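Local coordinates for protein probable ribosomal RNA small subunit methyltransferase (Thermus thermophilus, PDB 3DMG) that probably methylates a base of small-subunit ribosomal RNA, using S-adenosyl-L-methionine as the methyl donor, at residues D300-N305 and G334-V339; A313-V318 and P342-E347; F322-A327 and E351-A356. All coordinates share one frame; numbering follows the deposited sequence. Where two conformers were deposited one is given.

Contact 1 (D300-N305 and G334-V339). With SAH (S-adenosyl-L-homocysteine), chain H.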
# COMPACT_ATOMS: atom_id res chain seq x y z
N ASP A 300 -17.96 -17.23 0.84
CA ASP A 300 -18.09 -18.34 1.80
C ASP A 300 -17.06 -18.23 2.91
O ASP A 300 -17.33 -18.62 4.05
CB ASP A 300 -17.95 -19.69 1.10
CG ASP A 300 -18.95 -19.87 -0.03
OD1 ASP A 300 -20.16 -19.71 0.22
OD2 ASP A 300 -18.52 -20.18 -1.16
N ILE A 301 -15.88 -17.75 2.56
CA ILE A 301 -14.76 -17.67 3.49
C ILE A 301 -14.07 -16.34 3.23
O ILE A 301 -13.83 -15.98 2.08
CB ILE A 301 -13.72 -18.80 3.28
CG1 ILE A 301 -14.39 -20.18 3.40
CG2 ILE A 301 -12.58 -18.69 4.30
CD1 ILE A 301 -13.53 -21.34 2.90
N ILE A 302 -13.75 -15.62 4.30
CA ILE A 302 -12.95 -14.41 4.17
C ILE A 302 -11.74 -14.55 5.09
O ILE A 302 -11.88 -14.97 6.24
CB ILE A 302 -13.78 -13.16 4.47
CG1 ILE A 302 -14.91 -13.07 3.42
CG2 ILE A 302 -12.91 -11.90 4.44
CD1 ILE A 302 -15.80 -11.84 3.53
N VAL A 303 -10.56 -14.26 4.55
CA VAL A 303 -9.31 -14.35 5.32
C VAL A 303 -8.58 -13.03 5.32
O VAL A 303 -8.67 -12.28 4.35
CB VAL A 303 -8.36 -15.47 4.80
CG1 VAL A 303 -9.06 -16.82 4.90
CG2 VAL A 303 -7.91 -15.19 3.36
N THR A 304 -7.86 -12.75 6.39
CA THR A 304 -7.05 -11.53 6.42
C THR A 304 -5.94 -11.54 7.46
O THR A 304 -6.13 -11.99 8.59
CB THR A 304 -7.94 -10.25 6.60
OG1 THR A 304 -7.13 -9.08 6.44
CG2 THR A 304 -8.61 -10.21 8.00
N ASN A 305 -4.78 -11.05 7.03
CA ASN A 305 -3.71 -10.62 7.93
C ASN A 305 -3.68 -9.09 7.78
O ASN A 305 -3.02 -8.57 6.87
CB ASN A 305 -2.37 -11.24 7.51
CG ASN A 305 -1.26 -10.86 8.44
OD1 ASN A 305 -1.48 -10.11 9.38
ND2 ASN A 305 -0.06 -11.40 8.21
N GLY A 334 -21.18 -18.35 6.43
CA GLY A 334 -19.82 -18.06 6.00
C GLY A 334 -18.90 -17.83 7.19
O GLY A 334 -19.36 -17.55 8.30
N VAL A 335 -17.59 -17.97 6.98
CA VAL A 335 -16.65 -17.88 8.09
C VAL A 335 -15.51 -16.90 7.79
O VAL A 335 -15.15 -16.69 6.63
CB VAL A 335 -16.08 -19.25 8.48
CG1 VAL A 335 -17.20 -20.19 9.00
CG2 VAL A 335 -15.31 -19.89 7.32
N PHE A 336 -14.96 -16.34 8.86
CA PHE A 336 -13.94 -15.29 8.82
C PHE A 336 -12.75 -15.74 9.65
O PHE A 336 -12.92 -16.18 10.79
CB PHE A 336 -14.55 -14.03 9.44
CG PHE A 336 -13.64 -12.82 9.46
CD1 PHE A 336 -12.85 -12.49 8.35
CD2 PHE A 336 -13.63 -11.98 10.57
CE1 PHE A 336 -12.04 -11.34 8.37
CE2 PHE A 336 -12.83 -10.84 10.59
CZ PHE A 336 -12.03 -10.52 9.51
N PHE A 337 -11.55 -15.63 9.07
CA PHE A 337 -10.30 -15.86 9.80
C PHE A 337 -9.47 -14.58 9.77
O PHE A 337 -9.24 -14.01 8.69
CB PHE A 337 -9.46 -16.97 9.16
CG PHE A 337 -10.09 -18.33 9.19
CD1 PHE A 337 -9.74 -19.26 10.17
CD2 PHE A 337 -11.02 -18.69 8.22
CE1 PHE A 337 -10.32 -20.52 10.18
CE2 PHE A 337 -11.60 -19.95 8.23
CZ PHE A 337 -11.25 -20.87 9.21
N LEU A 338 -8.98 -14.16 10.93
CA LEU A 338 -8.14 -12.98 11.05
C LEU A 338 -6.94 -13.29 11.93
O LEU A 338 -7.08 -13.96 12.95
CB LEU A 338 -8.93 -11.82 11.66
CG LEU A 338 -8.20 -10.50 11.93
CD1 LEU A 338 -9.13 -9.31 11.78
CD2 LEU A 338 -7.61 -10.54 13.35
N VAL A 339 -5.76 -12.82 11.53
CA VAL A 339 -4.56 -13.03 12.34
C VAL A 339 -3.91 -11.70 12.70
O VAL A 339 -3.82 -10.78 11.86
CB VAL A 339 -3.57 -14.02 11.65
CG1 VAL A 339 -3.00 -13.43 10.37
CG2 VAL A 339 -2.41 -14.42 12.62
N SAH H . -2.07 -11.07 2.95
CA SAH H . -0.60 -10.79 2.81
CB SAH H . -0.25 -9.35 3.21
CG SAH H . -0.72 -8.94 4.60
SD SAH H . -0.07 -7.33 5.14
C SAH H . 0.20 -11.75 3.69
O SAH H . -0.45 -12.36 4.55
OXT SAH H . 1.41 -11.84 3.53
C5' SAH H . -1.55 -6.27 4.94
C4' SAH H . -1.82 -5.91 3.48
O4' SAH H . -2.95 -5.03 3.54
C3' SAH H . -0.67 -5.22 2.72
O3' SAH H . -0.36 -5.93 1.54
C2' SAH H . -1.28 -3.83 2.48
O2' SAH H . -0.77 -3.18 1.34
C1' SAH H . -2.76 -4.16 2.46
N9 SAH H . -3.59 -2.97 2.58
C8 SAH H . -3.31 -1.83 3.30
N7 SAH H . -4.35 -0.97 3.14
C5 SAH H . -5.28 -1.58 2.34
C6 SAH H . -6.51 -1.14 1.83
N6 SAH H . -7.00 0.09 2.09
N1 SAH H . -7.20 -2.05 1.03
C2 SAH H . -6.70 -3.29 0.71
N3 SAH H . -5.46 -3.70 1.17
C4 SAH H . -4.79 -2.84 1.98

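Contact 2 (A313-V318 and P342-E347). With SAH (S-adenosyl-L-homocysteine), chain H.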
# COMPACT_ATOMS: atom_id res chain seq x y z
N ALA A 313 -0.40 0.74 19.34
CA ALA A 313 -1.30 -0.03 20.20
C ALA A 313 -2.74 -0.03 19.71
O ALA A 313 -3.61 -0.66 20.31
CB ALA A 313 -1.23 0.48 21.62
N VAL A 314 -2.98 0.69 18.61
CA VAL A 314 -4.32 0.97 18.14
C VAL A 314 -4.50 0.33 16.77
O VAL A 314 -3.59 0.40 15.93
CB VAL A 314 -4.59 2.50 18.09
CG1 VAL A 314 -5.98 2.79 17.55
CG2 VAL A 314 -4.42 3.13 19.48
N ILE A 315 -5.66 -0.29 16.55
CA ILE A 315 -6.02 -0.88 15.26
C ILE A 315 -6.27 0.23 14.22
O ILE A 315 -7.02 1.19 14.48
CB ILE A 315 -7.24 -1.83 15.39
CG1 ILE A 315 -6.90 -2.99 16.32
CG2 ILE A 315 -7.68 -2.38 14.03
CD1 ILE A 315 -8.12 -3.73 16.81
N LEU A 316 -5.64 0.08 13.07
CA LEU A 316 -5.74 1.06 11.98
C LEU A 316 -7.16 1.14 11.44
O LEU A 316 -7.88 0.14 11.44
CB LEU A 316 -4.79 0.65 10.85
CG LEU A 316 -3.28 0.78 11.10
CD1 LEU A 316 -2.52 0.08 10.00
CD2 LEU A 316 -2.85 2.25 11.19
N ASP A 317 -7.57 2.33 10.99
CA ASP A 317 -8.86 2.47 10.32
C ASP A 317 -9.07 1.41 9.22
O ASP A 317 -10.16 0.85 9.11
CB ASP A 317 -8.98 3.85 9.68
CG ASP A 317 -9.11 4.95 10.68
OD1 ASP A 317 -9.50 4.70 11.84
OD2 ASP A 317 -8.83 6.11 10.28
N VAL A 318 -8.06 1.15 8.39
CA VAL A 318 -8.19 0.16 7.33
C VAL A 318 -8.51 -1.22 7.90
O VAL A 318 -9.38 -1.92 7.41
CB VAL A 318 -6.92 0.06 6.45
CG1 VAL A 318 -7.00 -1.13 5.50
CG2 VAL A 318 -6.72 1.36 5.65
N PRO A 342 -0.70 -10.36 19.28
CA PRO A 342 -1.59 -10.80 20.35
C PRO A 342 -2.33 -9.72 21.13
O PRO A 342 -3.36 -10.01 21.71
CB PRO A 342 -0.65 -11.58 21.28
CG PRO A 342 0.46 -12.03 20.39
CD PRO A 342 0.67 -10.87 19.47
N PHE A 343 -1.81 -8.50 21.15
CA PHE A 343 -2.42 -7.47 22.01
C PHE A 343 -3.18 -6.39 21.24
O PHE A 343 -3.46 -5.31 21.78
CB PHE A 343 -1.38 -6.86 22.96
CG PHE A 343 -1.99 -6.38 24.25
CD1 PHE A 343 -2.61 -7.28 25.12
CD2 PHE A 343 -1.92 -5.04 24.61
CE1 PHE A 343 -3.16 -6.84 26.32
CE2 PHE A 343 -2.46 -4.58 25.81
CZ PHE A 343 -3.08 -5.48 26.68
N LEU A 344 -3.51 -6.66 19.99
CA LEU A 344 -4.40 -5.78 19.23
C LEU A 344 -5.84 -6.17 19.55
O LEU A 344 -6.20 -7.36 19.51
CB LEU A 344 -4.09 -5.84 17.74
CG LEU A 344 -2.80 -5.12 17.33
CD1 LEU A 344 -2.52 -5.34 15.84
CD2 LEU A 344 -2.87 -3.63 17.67
N LYS A 345 -6.64 -5.17 19.89
CA LYS A 345 -7.95 -5.39 20.50
C LYS A 345 -9.06 -5.75 19.50
O LYS A 345 -10.07 -5.05 19.39
CB LYS A 345 -8.33 -4.18 21.38
CG LYS A 345 -7.32 -3.93 22.50
CD LYS A 345 -7.52 -2.60 23.20
CE LYS A 345 -6.40 -2.34 24.20
NZ LYS A 345 -6.43 -0.95 24.73
N TYR A 346 -8.86 -6.84 18.77
CA TYR A 346 -9.83 -7.26 17.74
C TYR A 346 -11.08 -7.92 18.32
O TYR A 346 -12.13 -7.94 17.67
CB TYR A 346 -9.19 -8.20 16.72
CG TYR A 346 -8.40 -7.49 15.66
CD1 TYR A 346 -9.04 -6.85 14.61
CD2 TYR A 346 -7.01 -7.44 15.72
CE1 TYR A 346 -8.33 -6.20 13.64
CE2 TYR A 346 -6.28 -6.77 14.75
CZ TYR A 346 -6.95 -6.16 13.70
OH TYR A 346 -6.27 -5.49 12.72
N GLU A 347 -10.95 -8.47 19.52
CA GLU A 347 -12.04 -9.25 20.11
C GLU A 347 -13.34 -8.47 20.22
O GLU A 347 -14.37 -8.95 19.73
CB GLU A 347 -11.61 -9.81 21.47
CG GLU A 347 -10.54 -10.87 21.36
CD GLU A 347 -9.12 -10.32 21.28
OE1 GLU A 347 -8.90 -9.09 21.31
OE2 GLU A 347 -8.20 -11.17 21.22
N SAH H . -2.07 -11.07 2.95
CA SAH H . -0.60 -10.79 2.81
CB SAH H . -0.25 -9.35 3.21
CG SAH H . -0.72 -8.94 4.60
SD SAH H . -0.07 -7.33 5.14
C SAH H . 0.20 -11.75 3.69
O SAH H . -0.45 -12.36 4.55
OXT SAH H . 1.41 -11.84 3.53
C5' SAH H . -1.55 -6.27 4.94
C4' SAH H . -1.82 -5.91 3.48
O4' SAH H . -2.95 -5.03 3.54
C3' SAH H . -0.67 -5.22 2.72
O3' SAH H . -0.36 -5.93 1.54
C2' SAH H . -1.28 -3.83 2.48
O2' SAH H . -0.77 -3.18 1.34
C1' SAH H . -2.76 -4.16 2.46
N9 SAH H . -3.59 -2.97 2.58
C8 SAH H . -3.31 -1.83 3.30
N7 SAH H . -4.35 -0.97 3.14
C5 SAH H . -5.28 -1.58 2.34
C6 SAH H . -6.51 -1.14 1.83
N6 SAH H . -7.00 0.09 2.09
N1 SAH H . -7.20 -2.05 1.03
C2 SAH H . -6.70 -3.29 0.71
N3 SAH H . -5.46 -3.70 1.17
C4 SAH H . -4.79 -2.84 1.98
O HOH W 1 -5.77 -2.48 19.68
O HOH W 2 -3.09 -2.70 22.25
O HOH W 3 -5.34 0.50 22.36

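Contact 3 (F322-A327 and E351-A356). With SAH (S-adenosyl-L-homocysteine), chain H; SO4 (sulfate ion), chain C.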
# COMPACT_ATOMS: atom_id res chain seq x y z
N PHE A 322 -11.65 -3.69 7.44
CA PHE A 322 -11.57 -5.08 6.98
C PHE A 322 -12.58 -5.94 7.75
O PHE A 322 -13.25 -6.78 7.17
CB PHE A 322 -10.17 -5.65 7.25
CG PHE A 322 -9.13 -5.33 6.19
CD1 PHE A 322 -9.32 -4.37 5.20
CD2 PHE A 322 -7.94 -6.03 6.22
CE1 PHE A 322 -8.31 -4.14 4.26
CE2 PHE A 322 -6.94 -5.81 5.30
CZ PHE A 322 -7.12 -4.85 4.30
N VAL A 323 -12.64 -5.75 9.07
CA VAL A 323 -13.58 -6.53 9.90
C VAL A 323 -15.03 -6.22 9.53
O VAL A 323 -15.84 -7.14 9.36
CB VAL A 323 -13.37 -6.27 11.39
CG1 VAL A 323 -14.42 -7.03 12.23
CG2 VAL A 323 -11.96 -6.67 11.79
N ASN A 324 -15.33 -4.92 9.39
CA ASN A 324 -16.69 -4.47 9.05
C ASN A 324 -17.12 -5.02 7.69
O ASN A 324 -18.23 -5.51 7.52
CB ASN A 324 -16.75 -2.93 9.05
CG ASN A 324 -18.14 -2.38 9.33
OD1 ASN A 324 -19.08 -3.11 9.64
ND2 ASN A 324 -18.27 -1.06 9.24
N VAL A 325 -16.21 -4.94 6.72
CA VAL A 325 -16.47 -5.44 5.37
C VAL A 325 -16.59 -6.97 5.36
O VAL A 325 -17.46 -7.52 4.71
CB VAL A 325 -15.37 -4.92 4.41
CG1 VAL A 325 -15.33 -5.72 3.14
CG2 VAL A 325 -15.61 -3.43 4.10
N ALA A 326 -15.76 -7.66 6.13
CA ALA A 326 -15.88 -9.11 6.25
C ALA A 326 -17.27 -9.54 6.69
O ALA A 326 -17.89 -10.43 6.08
CB ALA A 326 -14.83 -9.66 7.19
N ALA A 327 -17.78 -8.92 7.76
CA ALA A 327 -19.12 -9.25 8.26
C ALA A 327 -20.18 -9.00 7.20
O ALA A 327 -21.12 -9.78 7.06
CB ALA A 327 -19.43 -8.46 9.53
N GLU A 351 -16.90 -9.32 18.21
CA GLU A 351 -18.11 -9.48 19.02
C GLU A 351 -19.21 -8.55 18.52
O GLU A 351 -20.38 -8.93 18.47
CB GLU A 351 -17.82 -9.22 20.50
CG GLU A 351 -18.93 -9.68 21.46
CD GLU A 351 -18.84 -11.16 21.83
OE1 GLU A 351 -19.63 -11.61 22.70
OE2 GLU A 351 -17.98 -11.87 21.28
N GLU A 352 -18.83 -7.34 18.14
CA GLU A 352 -19.77 -6.33 17.66
C GLU A 352 -20.36 -6.71 16.30
O GLU A 352 -21.57 -6.65 16.10
CB GLU A 352 -19.08 -4.97 17.60
CG GLU A 352 -19.91 -3.83 17.02
CD GLU A 352 -19.10 -2.57 16.81
OE1 GLU A 352 -17.87 -2.58 17.06
OE2 GLU A 352 -19.71 -1.56 16.39
N LYS A 353 -19.50 -7.12 15.37
CA LYS A 353 -19.91 -7.34 13.99
C LYS A 353 -20.47 -8.73 13.70
O LYS A 353 -21.23 -8.90 12.74
CB LYS A 353 -18.77 -7.03 13.01
CG LYS A 353 -18.22 -5.61 13.09
CD LYS A 353 -19.26 -4.56 12.74
CE LYS A 353 -18.80 -3.18 13.18
NZ LYS A 353 -19.64 -2.10 12.59
N PHE A 354 -20.10 -9.72 14.52
CA PHE A 354 -20.51 -11.11 14.29
C PHE A 354 -21.40 -11.69 15.38
O PHE A 354 -22.15 -12.63 15.13
CB PHE A 354 -19.30 -12.02 14.10
CG PHE A 354 -18.58 -11.81 12.81
CD1 PHE A 354 -18.99 -12.47 11.65
CD2 PHE A 354 -17.47 -10.97 12.75
CE1 PHE A 354 -18.32 -12.28 10.44
CE2 PHE A 354 -16.79 -10.77 11.55
CZ PHE A 354 -17.21 -11.45 10.39
N GLY A 355 -21.30 -11.14 16.59
CA GLY A 355 -22.07 -11.62 17.74
C GLY A 355 -21.24 -12.48 18.68
O GLY A 355 -21.50 -12.52 19.88
N ALA A 356 -20.24 -13.17 18.12
CA ALA A 356 -19.39 -14.08 18.87
C ALA A 356 -18.10 -14.29 18.09
O ALA A 356 -18.01 -13.90 16.93
CB ALA A 356 -20.09 -15.43 19.08
N SAH H . -2.07 -11.07 2.95
CA SAH H . -0.60 -10.79 2.81
CB SAH H . -0.25 -9.35 3.21
CG SAH H . -0.72 -8.94 4.60
SD SAH H . -0.07 -7.33 5.14
C SAH H . 0.20 -11.75 3.69
O SAH H . -0.45 -12.36 4.55
OXT SAH H . 1.41 -11.84 3.53
C5' SAH H . -1.55 -6.27 4.94
C4' SAH H . -1.82 -5.91 3.48
O4' SAH H . -2.95 -5.03 3.54
C3' SAH H . -0.67 -5.22 2.72
O3' SAH H . -0.36 -5.93 1.54
C2' SAH H . -1.28 -3.83 2.48
O2' SAH H . -0.77 -3.18 1.34
C1' SAH H . -2.76 -4.16 2.46
N9 SAH H . -3.59 -2.97 2.58
C8 SAH H . -3.31 -1.83 3.30
N7 SAH H . -4.35 -0.97 3.14
C5 SAH H . -5.28 -1.58 2.34
C6 SAH H . -6.51 -1.14 1.83
N6 SAH H . -7.00 0.09 2.09
N1 SAH H . -7.20 -2.05 1.03
C2 SAH H . -6.70 -3.29 0.71
N3 SAH H . -5.46 -3.70 1.17
C4 SAH H . -4.79 -2.84 1.98
S SO4 C . -21.87 -0.64 8.65
O1 SO4 C . -21.47 0.18 7.51
O2 SO4 C . -21.80 -2.06 8.29
O3 SO4 C . -20.97 -0.41 9.77
O4 SO4 C . -23.23 -0.27 9.04

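Contact 1 (D300-N305 and G334-V339)
The carbonyl oxygen of I302 is gripped from the neighbouring strand by two groups. F337 N donates a nearly straight bond to I302 O at 2.9 Å, and the CA-H of F336 touches I302 O at 3.3 Å. V335 O is held in the same way, by I302 N at 2.9 Å and by the CA-H of I301. Further backbone bonds run from V335 N to D300 O, from T304 N to F337 O and from V339 N to T304 O. These are parallel strands, their short axes 4.8 Å apart at closest, the fourth and fifth in chain order of the Rossmann-like methyltransferase sheet. On one face, F336 swings its ring away from its own N (chi1 -179°), and F336 CE1 comes to 3.6 Å from T304 CG2, while I302 CG2 lies near F336 CD1. T304 OG1 turns to L240 O on the next strand. On the other face, I301 CG1 and V335 CG2 run side by side, 4.0 Å apart. N305 begins the NPPF motif of amino-methyltransferases. Its CG rests 3.7 Å from V339 CG1, and its ND2 bonds S216. N305 O lies 3.3 Å from CG of S-adenosylhomocysteine, and N305 also belongs to the guanosine site.

Contact 2 (A313-V318 and P342-E347)
I315 lies across the ring of Y346 and covers one face of it. Its CD1 sits almost over the ring centre, 3.8 Å from the centroid and only 4° off the normal, a clear CH-pi contact. CG2, the other branch, reaches the far end of the same ring and lies 3.7 Å from Y346 OH. The ring is thus covered from its middle to its hydroxyl. I315 CG1 is anti to the carbonyl carbon and the chain then runs on extended (chi2 163°), which sets CD1 over the ring centre, where it also lies 3.5 Å from K345 C. L344 flanks this pair, with its CB near I315 CG1 and its CD2 4.0 Å from A313 O. The two segments hold the ends of the loops that follow two neighbouring strands of the Rossmann-like methyltransferase fold, and the first residues of helices 317-329 and 346-354. L316 is the N-cap of the first helix. K345 centres an inverse gamma turn before the second, closed by Y346 N bonding L344 O at 2.8 Å. At the outer edge the polar link is made by water. A313 O accepts from three waters: one accepts from K345 N, one donates to F343 O, and one accepts from K345 NZ. Both segments border the binding site. V318 CG1 is 3.6 Å from N7 of the S-adenosylhomocysteine adenine. The L344 side chain is about 4 Å from those of F308 and N341, which bind guanosine.

Contact 3 (F322-A327 and E351-A356)
Helix 317-329 and the last turn of helix 346-354 lie side by side, and within 322-327 and 351-356 the nearest CA atoms are those of A327 and K353, 6.1 Å apart. The small A327 methyl permits this approach. Its CB is 3.8 Å from K353 CB and also meets K353 O. The same methyl lies over one face of the F354 ring, shifted toward the rim, with A327 CB 4.1 Å from the ring centroid. This is a CH-pi contact. The ring reaches in from the end of its helix, so that F354 CZ touches the backbone at A327 CA, 3.6 Å away. V323 and A326 meet the same end of the ring more loosely. Immediately after F354 the helix stops at G355, which has a positive phi of 102°.

The polar side is held by weaker links. K353 bends at chi2 (-63°), and its chain crosses over V323 CG1 and goes on to the amide of N324. In the N324 conformer described, K353 NZ makes a weak bond to N324 OD1 at 3.2 Å. In the same conformer N324 ND2 donates to O3 of a sulfate at 2.8 Å. N324 was deposited in two conformers, so both links are doubtful. R5 N also binds that ion, which probably comes from the crystallisation liquor. K353 NZ also makes a long salt bridge with E352.

Beneath this helix pair runs the methyltransferase sheet. V323 rests on L338, and A326 on I302 and F336. The F354 ring meets the F336 ring with their planes about 20° apart. On another side of helix 317-329, F322 packs against T304 and turns a ring edge to N3 of the S-adenosylhomocysteine adenine.

Overall arrangement
Along the chain the six segments alternate: the first halves of contacts 1, 2 and 3 come in order, then the second halves in the same order. Each set runs from a strand through a loop into a helix. Strands 299-304 and 334-340 pair in contact 1. The loops leading into helices 317-329 and 346-354 meet in contact 2, and the helices themselves in contact 3. The centres lie about 16 Å (1 and 2), 10 Å (1 and 3) and 13 Å (2 and 3) apart. Y346 touches L338, joining contacts 2 and 1. The cofactor is touched from the first unit, by N305, V318 and F322. The second unit leads through N341 to the guanosine site.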